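Local structure of ADP-ribosylating toxin CARDS (Mycoplasma pneumoniae, 4TLV) at residues V7-R12 against P183-L188. The protein transfers ADP-ribose from NAD(+) to target proteins and causes vacuolation of mammalian cells, acting as the main virulence factor of the bacterium. Residues are numbered along the deposited sequence; the frame is centred on the assembly and turned at random.
With SO4 (sulfate ion), chain G.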
# COMPACT_ATOMS: atom_id res chain seq x y z
N VAL A 7 -5.59 2.27 -14.72
CA VAL A 7 -5.84 1.01 -14.05
C VAL A 7 -6.78 0.22 -14.95
O VAL A 7 -7.95 0.57 -15.12
CB VAL A 7 -6.43 1.25 -12.64
CG1 VAL A 7 -6.99 -0.02 -12.09
CG2 VAL A 7 -5.34 1.80 -11.71
N ARG A 8 -6.25 -0.82 -15.58
CA ARG A 8 -6.99 -1.52 -16.61
C ARG A 8 -7.73 -2.73 -16.04
O ARG A 8 -8.90 -2.97 -16.36
CB ARG A 8 -6.03 -1.94 -17.74
CG ARG A 8 -6.65 -2.81 -18.82
CD ARG A 8 -5.73 -2.88 -20.06
NE ARG A 8 -5.83 -4.16 -20.76
CZ ARG A 8 -6.91 -4.58 -21.41
NH1 ARG A 8 -8.01 -3.83 -21.47
NH2 ARG A 8 -6.88 -5.76 -22.02
N PHE A 9 -7.05 -3.49 -15.19
CA PHE A 9 -7.68 -4.64 -14.54
C PHE A 9 -7.65 -4.51 -13.03
O PHE A 9 -6.67 -4.00 -12.45
CB PHE A 9 -7.00 -5.95 -14.97
CG PHE A 9 -7.29 -6.35 -16.40
CD1 PHE A 9 -8.56 -6.75 -16.76
CD2 PHE A 9 -6.29 -6.31 -17.37
CE1 PHE A 9 -8.86 -7.11 -18.07
CE2 PHE A 9 -6.58 -6.67 -18.69
CZ PHE A 9 -7.86 -7.07 -19.04
N VAL A 10 -8.71 -4.98 -12.40
CA VAL A 10 -8.75 -5.14 -10.96
C VAL A 10 -9.10 -6.61 -10.68
O VAL A 10 -9.37 -7.36 -11.62
CB VAL A 10 -9.76 -4.18 -10.28
CG1 VAL A 10 -9.29 -2.73 -10.40
CG2 VAL A 10 -11.17 -4.34 -10.85
N TYR A 11 -9.07 -7.02 -9.42
CA TYR A 11 -9.18 -8.45 -9.07
C TYR A 11 -10.07 -8.66 -7.87
O TYR A 11 -10.12 -7.82 -6.97
CB TYR A 11 -7.79 -9.02 -8.74
CG TYR A 11 -6.88 -8.85 -9.91
CD1 TYR A 11 -6.82 -9.82 -10.90
CD2 TYR A 11 -6.13 -7.69 -10.07
CE1 TYR A 11 -6.02 -9.66 -12.00
CE2 TYR A 11 -5.33 -7.51 -11.19
CZ TYR A 11 -5.29 -8.51 -12.15
OH TYR A 11 -4.50 -8.37 -13.27
N ARG A 12 -10.72 -9.81 -7.83
CA ARG A 12 -11.62 -10.11 -6.73
C ARG A 12 -11.68 -11.61 -6.52
O ARG A 12 -11.86 -12.37 -7.47
CB ARG A 12 -13.03 -9.60 -7.07
CG ARG A 12 -14.05 -9.81 -5.93
CD ARG A 12 -15.47 -9.45 -6.40
NE ARG A 12 -16.48 -10.01 -5.50
CZ ARG A 12 -16.86 -9.44 -4.36
NH1 ARG A 12 -16.33 -8.28 -3.97
NH2 ARG A 12 -17.77 -10.04 -3.60
N PRO A 183 -15.90 -16.58 -22.11
CA PRO A 183 -16.27 -16.36 -23.52
C PRO A 183 -17.18 -15.14 -23.69
O PRO A 183 -17.28 -14.62 -24.80
CB PRO A 183 -17.02 -17.65 -23.89
CG PRO A 183 -17.50 -18.21 -22.57
CD PRO A 183 -16.43 -17.85 -21.58
N HIS A 184 -17.83 -14.69 -22.62
CA HIS A 184 -18.67 -13.50 -22.67
C HIS A 184 -17.90 -12.20 -22.44
O HIS A 184 -18.49 -11.12 -22.44
CB HIS A 184 -19.80 -13.60 -21.64
CG HIS A 184 -20.67 -14.81 -21.81
ND1 HIS A 184 -21.48 -14.99 -22.91
CD2 HIS A 184 -20.87 -15.88 -21.01
CE1 HIS A 184 -22.13 -16.14 -22.79
NE2 HIS A 184 -21.78 -16.70 -21.64
N TYR A 185 -16.60 -12.30 -22.20
CA TYR A 185 -15.80 -11.09 -21.99
C TYR A 185 -15.79 -10.22 -23.24
O TYR A 185 -15.67 -10.71 -24.35
CB TYR A 185 -14.35 -11.43 -21.60
CG TYR A 185 -13.46 -10.21 -21.52
CD1 TYR A 185 -13.58 -9.30 -20.47
CD2 TYR A 185 -12.49 -9.96 -22.49
CE1 TYR A 185 -12.77 -8.18 -20.39
CE2 TYR A 185 -11.67 -8.83 -22.43
CZ TYR A 185 -11.82 -7.95 -21.36
OH TYR A 185 -11.03 -6.83 -21.28
N GLN A 186 -15.92 -8.91 -23.04
CA GLN A 186 -15.77 -7.97 -24.15
C GLN A 186 -14.54 -7.09 -23.93
O GLN A 186 -14.41 -6.47 -22.87
CB GLN A 186 -17.04 -7.11 -24.27
CG GLN A 186 -18.29 -7.94 -24.56
CD GLN A 186 -19.55 -7.10 -24.61
OE1 GLN A 186 -19.49 -5.90 -24.89
NE2 GLN A 186 -20.70 -7.72 -24.34
N GLU A 187 -13.64 -7.03 -24.91
CA GLU A 187 -12.46 -6.17 -24.80
C GLU A 187 -12.84 -4.76 -25.25
O GLU A 187 -12.93 -4.48 -26.45
CB GLU A 187 -11.29 -6.68 -25.65
CG GLU A 187 -10.02 -5.83 -25.52
CD GLU A 187 -9.72 -5.49 -24.06
OE1 GLU A 187 -9.31 -6.41 -23.31
OE2 GLU A 187 -9.92 -4.31 -23.66
N LEU A 188 -13.11 -3.88 -24.30
CA LEU A 188 -13.58 -2.55 -24.67
C LEU A 188 -12.54 -1.44 -24.52
O LEU A 188 -12.86 -0.28 -24.75
CB LEU A 188 -14.85 -2.21 -23.89
CG LEU A 188 -16.01 -3.15 -24.18
CD1 LEU A 188 -17.23 -2.76 -23.32
CD2 LEU A 188 -16.36 -3.15 -25.69
S SO4 G . -3.35 -7.05 -21.22
O1 SO4 G . -4.42 -7.36 -22.16
O2 SO4 G . -2.06 -6.92 -21.91
O3 SO4 G . -3.66 -5.78 -20.56
O4 SO4 G . -3.25 -8.14 -20.22
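Arg-8 and Glu-187 form a bidentate, end-on salt bridge on the surface of the mono-ADP-ribosyltransferase domain, joining the residue just ahead of strand 9-14 to the loop that follows strand 168-181. Two hydrogen bonds make up the bridge. Arg-8 NH2 gives the straighter one (170°) to Glu-187 OE1 at 2.8 Å; OE1 lies in the guanidinium plane, but NH2 approaches it from above the plane of the carboxylate. Arg-8 NH1 reaches Glu-187 OE2 at 2.9 Å, on its syn side but tilted out of the carboxylate plane, along a more bent path. The two planes stand 52° apart, so the pairing is twisted rather than coplanar. With CG anti to the backbone N and a bend at chi2, Glu-187 turns its carboxylate to the arginine.

Within the loop, Tyr-185 OH donates to Glu-187 OE1 at 2.7 Å from the face opposite Arg-8 NH2, so this oxygen is held from both sides. Glu-187 OE2 also accepts from the backbone N of Gln-189.

Van der Waals contact is slight: the Tyr-185 hydroxyl comes obliquely to the Phe-9 ring, OH 3.9 Å from Phe-9 CE1, while Phe-9 CE2 sits over one guanidinium face of Arg-8, offset toward its rim.

A sulfate, probably from the crystallisation liquor, takes a further edge of Arg-8 and is shared with Arg-147. Arg-8 NH2 bonds to sulfate O1 at 2.9 Å, and Arg-8 NE points almost straight (174°) at sulfate O3, 2.7 Å away.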